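Local coordinates for protein endo-1,4-b-d-mannanase (Trichoderma reesei, PDB 1QNR) that probably hydrolyses internal beta-1,4-mannosidic bonds of mannans, as a glycosylated family 5 beta-mannanase with a TIM-barrel catalytic domain, at residues 24-29 against 39-44; 53-58 against 106-111; 91-96 against 152-157; 186-191 against 232-237. All coordinates share one frame; numbering follows the deposited sequence.

Contact 1 of 4, residues 24-29 against 39-44; sequences TNCYWC and DSTFSH
T41 of helix 35-47 directs a single methyl group at C29 and W28. Its CG2 lies 3.9 Å from C29 SG and also 3.9 Å from W28 CH2, so the methyl meets both the disulfide and the far corner of the indole. W28 and T41 approach from opposite directions, and the methyl reaches the indole obliquely. The T41 torsion separates the two branches of the side chain: CG2 is turned opposite the backbone N and out to the partner segment, while OG1 (chi1 -59°) is left beside that N and hydrogen-bonds back to D37 O, one turn earlier in the helix. F42 adds the second approach. Its CE1 comes within 3.8 Å of C29 SG, and the sulfur stands 5.0 Å from the centroid of the F42 ring, 67° off the normal. This is a slanting sulfur-aromatic contact.

The C26-C29 disulfide, with SG to SG 2.0 Å, staples the turn together beside the backbone bond from C29 N to C26 O. W28 folds back over it: C26 SG sits 3.3 Å above the centre of the W28 ring, and C29 SG lies over the same face nearer the rim. The crossing is therefore apolar, made of methyl, sulfur and aromatic carbon, all buried.

Strand 21-25 runs into this turn and helix 35-47 then leads to strand 52-54, so the contact lies inside a beta-alpha-beta unit. The F42 ring continues onto V95, S98 and H102 of helix 90-102, and W28 NE1 hydrogen-bonds W308 O of strand 300-309.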
# COMPACT_ATOMS: atom_id res chain seq x y z
N THR A 24 -2.57 -2.59 -9.14
CA THR A 24 -3.88 -2.64 -8.43
C THR A 24 -3.68 -3.02 -6.96
O THR A 24 -2.63 -3.55 -6.59
CB THR A 24 -4.81 -3.71 -9.12
OG1 THR A 24 -6.14 -3.64 -8.53
CG2 THR A 24 -4.30 -5.17 -8.90
N ASN A 25 -4.71 -2.72 -6.15
CA ASN A 25 -4.73 -3.14 -4.75
C ASN A 25 -5.49 -4.44 -4.60
O ASN A 25 -6.59 -4.61 -5.19
CB ASN A 25 -5.48 -2.08 -3.84
CG ASN A 25 -4.57 -0.88 -3.64
OD1 ASN A 25 -3.75 -0.78 -2.70
ND2 ASN A 25 -4.67 0.15 -4.52
N CYS A 26 -4.90 -5.41 -3.88
CA CYS A 26 -5.54 -6.70 -3.57
C CYS A 26 -5.21 -7.09 -2.15
O CYS A 26 -4.40 -7.99 -1.85
CB CYS A 26 -5.08 -7.77 -4.58
SG CYS A 26 -6.02 -9.37 -4.30
N TYR A 27 -5.78 -6.36 -1.15
CA TYR A 27 -5.39 -6.58 0.25
C TYR A 27 -5.60 -8.03 0.64
O TYR A 27 -4.78 -8.59 1.41
CB TYR A 27 -6.11 -5.61 1.25
CG TYR A 27 -7.54 -6.00 1.59
CD1 TYR A 27 -7.79 -6.93 2.63
CD2 TYR A 27 -8.60 -5.45 0.90
CE1 TYR A 27 -9.12 -7.31 2.88
CE2 TYR A 27 -9.93 -5.81 1.17
CZ TYR A 27 -10.13 -6.73 2.18
OH TYR A 27 -11.47 -7.11 2.48
N TRP A 28 -6.69 -8.58 0.11
CA TRP A 28 -7.24 -9.87 0.56
C TRP A 28 -6.50 -11.05 -0.05
O TRP A 28 -6.60 -12.22 0.42
CB TRP A 28 -8.75 -9.89 0.18
CG TRP A 28 -9.07 -9.48 -1.25
CD1 TRP A 28 -9.50 -8.24 -1.65
CD2 TRP A 28 -8.99 -10.29 -2.47
NE1 TRP A 28 -9.65 -8.23 -3.06
CE2 TRP A 28 -9.35 -9.48 -3.56
CE3 TRP A 28 -8.62 -11.65 -2.75
CZ2 TRP A 28 -9.44 -9.91 -4.90
CZ3 TRP A 28 -8.66 -12.06 -4.10
CH2 TRP A 28 -9.06 -11.19 -5.13
N CYS A 29 -5.62 -10.78 -1.04
CA CYS A 29 -4.84 -11.86 -1.64
C CYS A 29 -3.96 -12.58 -0.60
O CYS A 29 -3.73 -13.81 -0.58
CB CYS A 29 -3.92 -11.19 -2.75
SG CYS A 29 -4.74 -10.92 -4.42
N ASP A 39 -3.25 -18.35 -7.52
CA ASP A 39 -2.71 -18.48 -8.88
C ASP A 39 -3.71 -17.98 -9.92
O ASP A 39 -3.32 -17.26 -10.86
CB ASP A 39 -2.34 -19.95 -9.15
CG ASP A 39 -1.04 -20.29 -8.33
OD1 ASP A 39 -0.11 -19.51 -8.07
OD2 ASP A 39 -0.95 -21.40 -7.95
N SER A 40 -5.05 -18.24 -9.73
CA SER A 40 -5.95 -17.72 -10.77
C SER A 40 -6.04 -16.20 -10.72
O SER A 40 -6.07 -15.54 -11.77
CB SER A 40 -7.35 -18.38 -10.69
OG SER A 40 -7.97 -18.21 -9.42
N THR A 41 -6.04 -15.61 -9.54
CA THR A 41 -6.13 -14.15 -9.41
C THR A 41 -4.88 -13.48 -10.01
O THR A 41 -4.97 -12.51 -10.80
CB THR A 41 -6.27 -13.79 -7.92
OG1 THR A 41 -7.47 -14.43 -7.39
CG2 THR A 41 -6.41 -12.26 -7.72
N PHE A 42 -3.67 -14.00 -9.66
CA PHE A 42 -2.44 -13.40 -10.23
C PHE A 42 -2.32 -13.69 -11.72
O PHE A 42 -1.76 -12.82 -12.46
CB PHE A 42 -1.21 -13.87 -9.42
CG PHE A 42 -0.99 -13.10 -8.15
CD1 PHE A 42 -1.89 -12.19 -7.59
CD2 PHE A 42 0.24 -13.28 -7.50
CE1 PHE A 42 -1.58 -11.44 -6.42
CE2 PHE A 42 0.54 -12.57 -6.35
CZ PHE A 42 -0.37 -11.65 -5.80
N SER A 43 -2.84 -14.81 -12.22
CA SER A 43 -2.85 -15.01 -13.69
C SER A 43 -3.64 -13.91 -14.36
O SER A 43 -3.26 -13.29 -15.37
CB SER A 43 -3.41 -16.44 -14.03
OG SER A 43 -3.43 -16.61 -15.48
N HIS A 44 -4.82 -13.53 -13.83
CA HIS A 44 -5.69 -12.49 -14.42
C HIS A 44 -5.08 -11.09 -14.34
O HIS A 44 -5.16 -10.29 -15.30
CB HIS A 44 -7.04 -12.50 -13.66
CG HIS A 44 -7.77 -13.80 -13.75
ND1 HIS A 44 -8.76 -14.09 -12.84
CD2 HIS A 44 -7.71 -14.89 -14.59
CE1 HIS A 44 -9.27 -15.30 -13.06
NE2 HIS A 44 -8.65 -15.81 -14.13

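Contact 2 of 4, residues 53-58 against 106-111; sequences VRVWGF and LIIPFV
R54 reaches across I107 before turning its charged end to the carboxylates beyond. Its CB is 4.1 Å from I107 O and its CG comes to 3.7 Å from the same oxygen. CD then meets the I107 methyl CG2 at 4.0 Å, and this methyl also lies at the guanidinium edge, near its plane. W56 CZ3 lies over one face of the guanidinium, toward its rim, 3.6 Å above the plane. At the tip, E165 and E275 form salt bridges with NE and E276 with NH1; N25 also bonds NH1, and N168 takes NH2. With so many partners, the rotation of the group is probably fixed.

The backbones beneath pair in parallel: I107 N donates to V53 O at 3.0 Å, and V55 N to I107 O at 3.1 Å, almost in line with the C=O bond, beyond its oxygen. Past the end of strand 52-54, G57 N makes a weak bond to P109 O, while P109 CG packs 3.7 Å from W56 CE3.

V53 with L106 and R54 with I107 are adjacent rungs of the parallel barrel of the TIM fold. R54 stands at the C-terminal end of its strand, the end where family 5 barrels carry their active site.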
# COMPACT_ATOMS: atom_id res chain seq x y z
N VAL A 53 1.18 -5.26 -7.50
CA VAL A 53 0.00 -5.56 -6.67
C VAL A 53 0.34 -5.13 -5.23
O VAL A 53 1.42 -5.46 -4.71
CB VAL A 53 -0.37 -7.09 -6.66
CG1 VAL A 53 -1.72 -7.30 -5.94
CG2 VAL A 53 -0.46 -7.61 -8.07
N ARG A 54 -0.62 -4.44 -4.58
CA ARG A 54 -0.45 -4.04 -3.14
C ARG A 54 -1.24 -5.02 -2.29
O ARG A 54 -2.47 -5.20 -2.50
CB ARG A 54 -0.83 -2.57 -3.00
CG ARG A 54 -0.59 -2.06 -1.54
CD ARG A 54 -0.50 -0.51 -1.60
NE ARG A 54 -0.50 0.12 -0.25
CZ ARG A 54 -1.62 0.55 0.38
NH1 ARG A 54 -2.83 0.34 -0.16
NH2 ARG A 54 -1.46 1.22 1.53
N VAL A 55 -0.58 -5.71 -1.33
CA VAL A 55 -1.25 -6.79 -0.48
C VAL A 55 -0.99 -6.45 0.98
O VAL A 55 0.08 -5.85 1.30
CB VAL A 55 -0.70 -8.19 -0.88
CG1 VAL A 55 -0.94 -8.46 -2.38
CG2 VAL A 55 0.78 -8.40 -0.53
N TRP A 56 -1.87 -6.89 1.90
CA TRP A 56 -1.55 -6.60 3.35
C TRP A 56 -0.41 -7.49 3.85
O TRP A 56 -0.39 -8.72 3.68
CB TRP A 56 -2.79 -6.79 4.24
CG TRP A 56 -3.81 -5.66 4.17
CD1 TRP A 56 -4.99 -5.73 4.88
CD2 TRP A 56 -3.79 -4.37 3.51
NE1 TRP A 56 -5.67 -4.53 4.73
CE2 TRP A 56 -4.98 -3.70 3.88
CE3 TRP A 56 -2.87 -3.73 2.62
CZ2 TRP A 56 -5.30 -2.39 3.46
CZ3 TRP A 56 -3.24 -2.42 2.20
CH2 TRP A 56 -4.44 -1.73 2.59
N GLY A 57 0.53 -6.88 4.60
CA GLY A 57 1.60 -7.67 5.26
C GLY A 57 1.37 -7.85 6.74
O GLY A 57 2.34 -8.26 7.46
N PHE A 58 0.13 -7.68 7.21
CA PHE A 58 -0.27 -7.77 8.59
C PHE A 58 -1.62 -8.47 8.72
O PHE A 58 -2.43 -8.49 7.80
CB PHE A 58 -0.42 -6.32 9.23
CG PHE A 58 -1.35 -5.39 8.43
CD1 PHE A 58 -2.76 -5.46 8.63
CD2 PHE A 58 -0.85 -4.51 7.49
CE1 PHE A 58 -3.59 -4.64 7.87
CE2 PHE A 58 -1.68 -3.65 6.74
CZ PHE A 58 -3.06 -3.73 6.93
N LEU A 106 5.40 -6.73 -5.61
CA LEU A 106 4.46 -6.46 -4.52
C LEU A 106 4.83 -5.27 -3.59
O LEU A 106 6.01 -5.10 -3.22
CB LEU A 106 4.45 -7.69 -3.59
CG LEU A 106 4.08 -9.05 -4.27
CD1 LEU A 106 4.30 -10.19 -3.27
CD2 LEU A 106 2.61 -8.94 -4.73
N ILE A 107 3.81 -4.44 -3.26
CA ILE A 107 4.01 -3.41 -2.20
C ILE A 107 3.41 -4.01 -0.93
O ILE A 107 2.23 -4.43 -0.96
CB ILE A 107 3.38 -2.07 -2.58
CG1 ILE A 107 4.14 -1.49 -3.80
CG2 ILE A 107 3.42 -1.08 -1.36
CD1 ILE A 107 3.56 -0.16 -4.37
N ILE A 108 4.17 -4.03 0.19
CA ILE A 108 3.70 -4.71 1.41
C ILE A 108 3.83 -3.83 2.66
O ILE A 108 4.95 -3.58 3.17
CB ILE A 108 4.51 -6.03 1.64
CG1 ILE A 108 4.43 -6.96 0.41
CG2 ILE A 108 3.98 -6.76 2.90
CD1 ILE A 108 5.17 -8.30 0.55
N PRO A 109 2.70 -3.30 3.17
CA PRO A 109 2.70 -2.52 4.43
C PRO A 109 2.68 -3.43 5.66
O PRO A 109 2.07 -4.52 5.67
CB PRO A 109 1.38 -1.65 4.35
CG PRO A 109 0.48 -2.56 3.51
CD PRO A 109 1.39 -3.21 2.47
N PHE A 110 3.31 -2.95 6.78
CA PHE A 110 3.50 -3.73 8.00
C PHE A 110 2.44 -3.59 9.09
O PHE A 110 2.41 -4.48 9.96
CB PHE A 110 4.89 -3.43 8.64
CG PHE A 110 6.08 -3.61 7.73
CD1 PHE A 110 6.38 -4.88 7.21
CD2 PHE A 110 6.91 -2.53 7.43
CE1 PHE A 110 7.50 -5.06 6.40
CE2 PHE A 110 8.03 -2.73 6.60
CZ PHE A 110 8.34 -3.99 6.09
N VAL A 111 1.64 -2.53 9.06
CA VAL A 111 0.60 -2.30 10.10
C VAL A 111 -0.50 -1.45 9.42
O VAL A 111 -0.25 -0.70 8.46
CB VAL A 111 1.18 -1.58 11.34
CG1 VAL A 111 1.66 -0.16 11.03
CG2 VAL A 111 0.21 -1.60 12.54

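Contact 3 of 4, residues 91-96 against 152-157; sequences TLDYVV and VSRYAN. With NAG (2-acetamido-2-deoxy-beta-D-glucopyranose), chain G.
The Y155 ring is packed on both faces: V96 CG2 sits 3.7 Å above the centre of one, a CH-pi contact only 9° from the ring normal, and R154 CB lies 3.5 Å above the centre of the other. D93 OD1 is at its edge. The D93 carboxylate stands almost perpendicular to the ring, 82° between planes, yet nearly coplanar with the R154 guanidinium, 6° apart.

This coplanarity allows a side-on, two-point grip. R154 NE donates to D93 OD1 and R154 NH2 to D93 OD2, each at 2.9 Å, nearly straight and into a syn lone pair. The bend of the arginine chain at chi3 swings the guanidinium round so that NE and NH2 both face the acid. Y155 OH reaches OD1 from the anti side, at 2.7 Å. L92 CD2 lies 3.9 Å from Y155 CE2, adding an apolar neighbour to the phenol. Helix 90-102 is thus joined to helix 138-155, and Y155 also rests on I161 and W164 of strand 161-165. Just beyond, N157 ND2 is bonded covalently to C1 of an N-linked NAG.

Two donors share OD1 while OD2 is held by R154, so the carboxylate is fixed in rotation. The paired guanidinium and phenol hydrogen would favour its ionised form and probably lower its pKa.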
# COMPACT_ATOMS: atom_id res chain seq x y z
N THR A 91 0.84 -18.31 4.36
CA THR A 91 -0.10 -17.84 3.35
C THR A 91 0.58 -16.70 2.56
O THR A 91 0.50 -16.68 1.32
CB THR A 91 -1.55 -17.38 3.75
OG1 THR A 91 -1.42 -16.23 4.63
CG2 THR A 91 -2.12 -18.50 4.63
N LEU A 92 1.26 -15.76 3.28
CA LEU A 92 2.02 -14.70 2.53
C LEU A 92 3.23 -15.28 1.77
O LEU A 92 3.48 -14.78 0.62
CB LEU A 92 2.48 -13.64 3.54
CG LEU A 92 3.11 -12.36 2.95
CD1 LEU A 92 2.16 -11.60 2.02
CD2 LEU A 92 3.55 -11.43 4.11
N ASP A 93 3.82 -16.38 2.26
CA ASP A 93 4.94 -16.94 1.47
C ASP A 93 4.44 -17.38 0.08
O ASP A 93 5.14 -17.25 -0.94
CB ASP A 93 5.53 -18.19 2.15
CG ASP A 93 6.26 -17.95 3.45
OD1 ASP A 93 6.63 -16.80 3.76
OD2 ASP A 93 6.54 -18.98 4.14
N TYR A 94 3.23 -17.97 -0.00
CA TYR A 94 2.70 -18.42 -1.30
C TYR A 94 2.43 -17.26 -2.25
O TYR A 94 2.57 -17.33 -3.46
CB TYR A 94 1.50 -19.41 -1.14
CG TYR A 94 1.25 -20.07 -2.52
CD1 TYR A 94 2.10 -21.11 -2.96
CD2 TYR A 94 0.29 -19.60 -3.40
CE1 TYR A 94 1.94 -21.67 -4.22
CE2 TYR A 94 0.14 -20.16 -4.66
CZ TYR A 94 0.96 -21.19 -5.06
OH TYR A 94 0.79 -21.81 -6.31
N VAL A 95 1.90 -16.12 -1.67
CA VAL A 95 1.71 -14.92 -2.48
C VAL A 95 3.00 -14.45 -3.09
O VAL A 95 3.03 -14.10 -4.28
CB VAL A 95 1.03 -13.82 -1.58
CG1 VAL A 95 0.93 -12.49 -2.36
CG2 VAL A 95 -0.36 -14.26 -1.18
N VAL A 96 4.08 -14.42 -2.29
CA VAL A 96 5.38 -14.03 -2.90
C VAL A 96 5.87 -15.08 -3.92
O VAL A 96 6.33 -14.66 -5.00
CB VAL A 96 6.43 -13.87 -1.78
CG1 VAL A 96 7.82 -13.58 -2.35
CG2 VAL A 96 5.99 -12.77 -0.80
N VAL A 152 10.41 -8.84 6.82
CA VAL A 152 11.49 -8.44 5.91
C VAL A 152 12.50 -9.58 5.73
O VAL A 152 12.94 -9.84 4.58
CB VAL A 152 12.21 -7.16 6.32
CG1 VAL A 152 13.44 -6.91 5.46
CG2 VAL A 152 11.26 -5.95 6.24
N SER A 153 12.87 -10.27 6.86
CA SER A 153 13.90 -11.31 6.69
C SER A 153 13.41 -12.46 5.85
O SER A 153 14.33 -13.18 5.29
CB SER A 153 14.38 -11.77 8.07
OG SER A 153 13.33 -12.39 8.77
N ARG A 154 12.12 -12.70 5.67
CA ARG A 154 11.68 -13.79 4.81
C ARG A 154 11.94 -13.54 3.35
O ARG A 154 12.13 -14.51 2.54
CB ARG A 154 10.13 -14.09 4.95
CG ARG A 154 9.84 -14.61 6.34
CD ARG A 154 8.34 -14.85 6.58
NE ARG A 154 7.90 -16.24 6.26
CZ ARG A 154 8.08 -17.27 7.08
NH1 ARG A 154 8.66 -17.10 8.29
NH2 ARG A 154 7.71 -18.51 6.74
N TYR A 155 11.81 -12.26 2.89
CA TYR A 155 11.76 -11.97 1.45
C TYR A 155 12.85 -10.98 1.05
O TYR A 155 12.82 -10.44 -0.07
CB TYR A 155 10.38 -11.42 1.03
CG TYR A 155 9.21 -12.16 1.68
CD1 TYR A 155 9.03 -13.52 1.44
CD2 TYR A 155 8.28 -11.49 2.47
CE1 TYR A 155 8.00 -14.25 2.07
CE2 TYR A 155 7.25 -12.22 3.07
CZ TYR A 155 7.08 -13.56 2.85
OH TYR A 155 6.01 -14.20 3.46
N ALA A 156 13.82 -10.67 1.95
CA ALA A 156 14.85 -9.64 1.68
C ALA A 156 15.61 -9.86 0.39
O ALA A 156 16.06 -8.87 -0.26
CB ALA A 156 15.85 -9.49 2.86
N ASN A 157 15.80 -11.13 -0.10
CA ASN A 157 16.54 -11.37 -1.31
C ASN A 157 15.69 -11.82 -2.50
O ASN A 157 16.20 -12.22 -3.58
CB ASN A 157 17.66 -12.42 -1.10
CG ASN A 157 18.59 -11.99 0.01
OD1 ASN A 157 18.39 -12.02 1.25
ND2 ASN A 157 19.78 -11.48 -0.43
C1 NAG G . 20.96 -10.89 0.49
C2 NAG G . 22.32 -11.40 0.01
C3 NAG G . 23.32 -10.71 0.93
C4 NAG G . 23.16 -9.17 0.88
C5 NAG G . 21.71 -8.77 1.28
C6 NAG G . 21.46 -7.27 1.14
C7 NAG G . 22.79 -13.70 -0.72
C8 NAG G . 22.91 -15.13 -0.28
N2 NAG G . 22.30 -12.88 0.25
O3 NAG G . 24.64 -11.06 0.46
O4 NAG G . 24.06 -8.57 1.87
O5 NAG G . 20.83 -9.45 0.36
O6 NAG G . 20.16 -6.95 1.76
O7 NAG G . 23.16 -13.27 -1.77

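Contact 4 of 4, residues 186-191 against 232-237; sequences SVSQYV and IKSLDF
Both serine hydroxyls sit between their own backbone N and carbonyl carbon, S188 with chi1 59° and S234 with chi1 44°, and these rotations swing the two OG atoms toward one another between helix and loop. They meet at 2.7 Å in a hydrogen bond. S188 OG also hydrogen-bonds A184 O, one turn back in its own helix, and so links the helix backbone to the loop.

A water lengthens this polar line on the outer side. It lies 2.8 Å from S234 OG and accepts from Q189 NE2 at 3.0 Å; the extended Q189 chain carries its amide out beside the loop to reach it. Away from the water, S188 CB packs 3.7 Å from L235 CD2; I232 CG2 comes to 4.1 Å from S188 OG along another side. S188 CB also lies 3.5 Å from S234 O, a carbonyl that the contact buries with no polar partner in the model.

The 232-237 loop holds its shape through a type I beta turn from I232 to L235, closed by L235 N bonding I232 O at 3.2 Å, and the turn presents S234 to the helix. Just beyond it, D236 OD2 makes a salt bridge to K192, later in the same helix, and accepts from V200 N. Helix 178-194, which precedes strand 199-201, is thus fastened to the loop entering strand 238-242: an outer helix of the TIM barrel packed against a connection at the N-terminal end of its strands.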
# COMPACT_ATOMS: atom_id res chain seq x y z
N SER A 186 13.16 7.05 11.72
CA SER A 186 13.77 5.94 12.45
C SER A 186 13.38 4.57 11.91
O SER A 186 14.26 3.66 11.74
CB SER A 186 13.36 6.02 13.94
OG SER A 186 14.10 5.01 14.62
N VAL A 187 12.06 4.36 11.59
CA VAL A 187 11.67 3.01 11.14
C VAL A 187 12.22 2.77 9.74
O VAL A 187 12.67 1.62 9.48
CB VAL A 187 10.14 2.84 11.16
CG1 VAL A 187 9.67 1.51 10.56
CG2 VAL A 187 9.58 2.95 12.60
N SER A 188 12.22 3.73 8.83
CA SER A 188 12.77 3.44 7.46
C SER A 188 14.27 3.18 7.55
O SER A 188 14.77 2.37 6.79
CB SER A 188 12.43 4.55 6.46
OG SER A 188 12.93 5.88 6.86
N GLN A 189 15.03 3.90 8.40
CA GLN A 189 16.44 3.53 8.63
C GLN A 189 16.56 2.10 9.13
O GLN A 189 17.47 1.34 8.65
CB GLN A 189 17.12 4.48 9.67
CG GLN A 189 17.40 5.88 9.16
CD GLN A 189 17.91 6.81 10.28
OE1 GLN A 189 18.28 6.34 11.38
NE2 GLN A 189 17.96 8.07 9.96
N TYR A 190 15.68 1.63 10.02
CA TYR A 190 15.73 0.22 10.49
C TYR A 190 15.46 -0.74 9.36
O TYR A 190 16.18 -1.77 9.20
CB TYR A 190 14.70 0.05 11.63
CG TYR A 190 14.61 -1.37 12.18
CD1 TYR A 190 15.77 -1.95 12.72
CD2 TYR A 190 13.48 -2.17 12.16
CE1 TYR A 190 15.82 -3.27 13.21
CE2 TYR A 190 13.44 -3.45 12.69
CZ TYR A 190 14.64 -3.99 13.15
OH TYR A 190 14.62 -5.32 13.63
N VAL A 191 14.46 -0.48 8.51
CA VAL A 191 14.19 -1.39 7.37
C VAL A 191 15.41 -1.45 6.45
O VAL A 191 15.82 -2.58 6.04
CB VAL A 191 12.95 -0.94 6.55
CG1 VAL A 191 12.69 -1.85 5.33
CG2 VAL A 191 11.69 -0.98 7.44
N ILE A 232 12.51 12.83 3.55
CA ILE A 232 13.27 11.89 4.40
C ILE A 232 14.18 11.03 3.51
O ILE A 232 13.70 10.44 2.54
CB ILE A 232 12.28 11.02 5.25
CG1 ILE A 232 11.50 11.92 6.26
CG2 ILE A 232 13.02 9.87 5.96
CD1 ILE A 232 10.37 11.18 6.99
N LYS A 233 15.49 10.97 3.82
CA LYS A 233 16.43 10.34 2.91
C LYS A 233 16.23 8.85 2.71
O LYS A 233 16.48 8.35 1.60
CB LYS A 233 17.88 10.53 3.47
CG LYS A 233 18.35 11.93 3.77
CD LYS A 233 19.88 11.84 3.87
CE LYS A 233 20.47 10.81 4.82
NZ LYS A 233 21.92 11.27 5.08
N SER A 234 15.72 8.18 3.78
CA SER A 234 15.51 6.73 3.74
C SER A 234 14.12 6.36 3.22
O SER A 234 13.76 5.15 3.31
CB SER A 234 15.82 6.18 5.13
OG SER A 234 15.25 6.99 6.16
N LEU A 235 13.33 7.31 2.69
CA LEU A 235 12.10 6.97 1.90
C LEU A 235 12.47 7.26 0.46
O LEU A 235 12.92 8.36 0.07
CB LEU A 235 10.87 7.80 2.37
CG LEU A 235 10.46 7.55 3.81
CD1 LEU A 235 9.29 8.50 4.19
CD2 LEU A 235 10.00 6.11 4.10
N ASP A 236 12.20 6.33 -0.47
CA ASP A 236 12.66 6.43 -1.85
C ASP A 236 11.68 7.08 -2.81
O ASP A 236 12.04 7.59 -3.86
CB ASP A 236 13.05 4.99 -2.37
CG ASP A 236 14.17 4.41 -1.58
OD1 ASP A 236 15.28 5.01 -1.59
OD2 ASP A 236 14.00 3.40 -0.88
N PHE A 237 10.38 7.07 -2.46
CA PHE A 237 9.33 7.68 -3.32
C PHE A 237 8.13 8.05 -2.46
O PHE A 237 8.01 7.51 -1.35
CB PHE A 237 8.92 6.73 -4.50
CG PHE A 237 8.34 5.41 -4.05
CD1 PHE A 237 6.95 5.29 -3.94
CD2 PHE A 237 9.14 4.28 -3.89
CE1 PHE A 237 6.36 4.04 -3.61
CE2 PHE A 237 8.58 3.03 -3.58
CZ PHE A 237 7.18 2.90 -3.44
O HOH W 1 17.04 8.88 7.23

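From the N terminus, contact 1 closes first, a short loop of nine residues between strand 21-25 and helix 35-47. Contact 2 opens next at 53-58 and closes at 106-111, pairing adjacent barrel strands. Contact 3 opens at 91-96, inside that span, and closes at 152-157, beyond it, so the two cross; V96 and L106 touch where they meet. Contact 4 follows in series, closing the 40-residue excursion between 186-191 and 232-237. Contacts 1 and 2 share the parallel sheet, contact 3 ties together outer helices, and contact 4 lies across the chain's centre from contact 1, linked to contact 2 by F110 packing on V191.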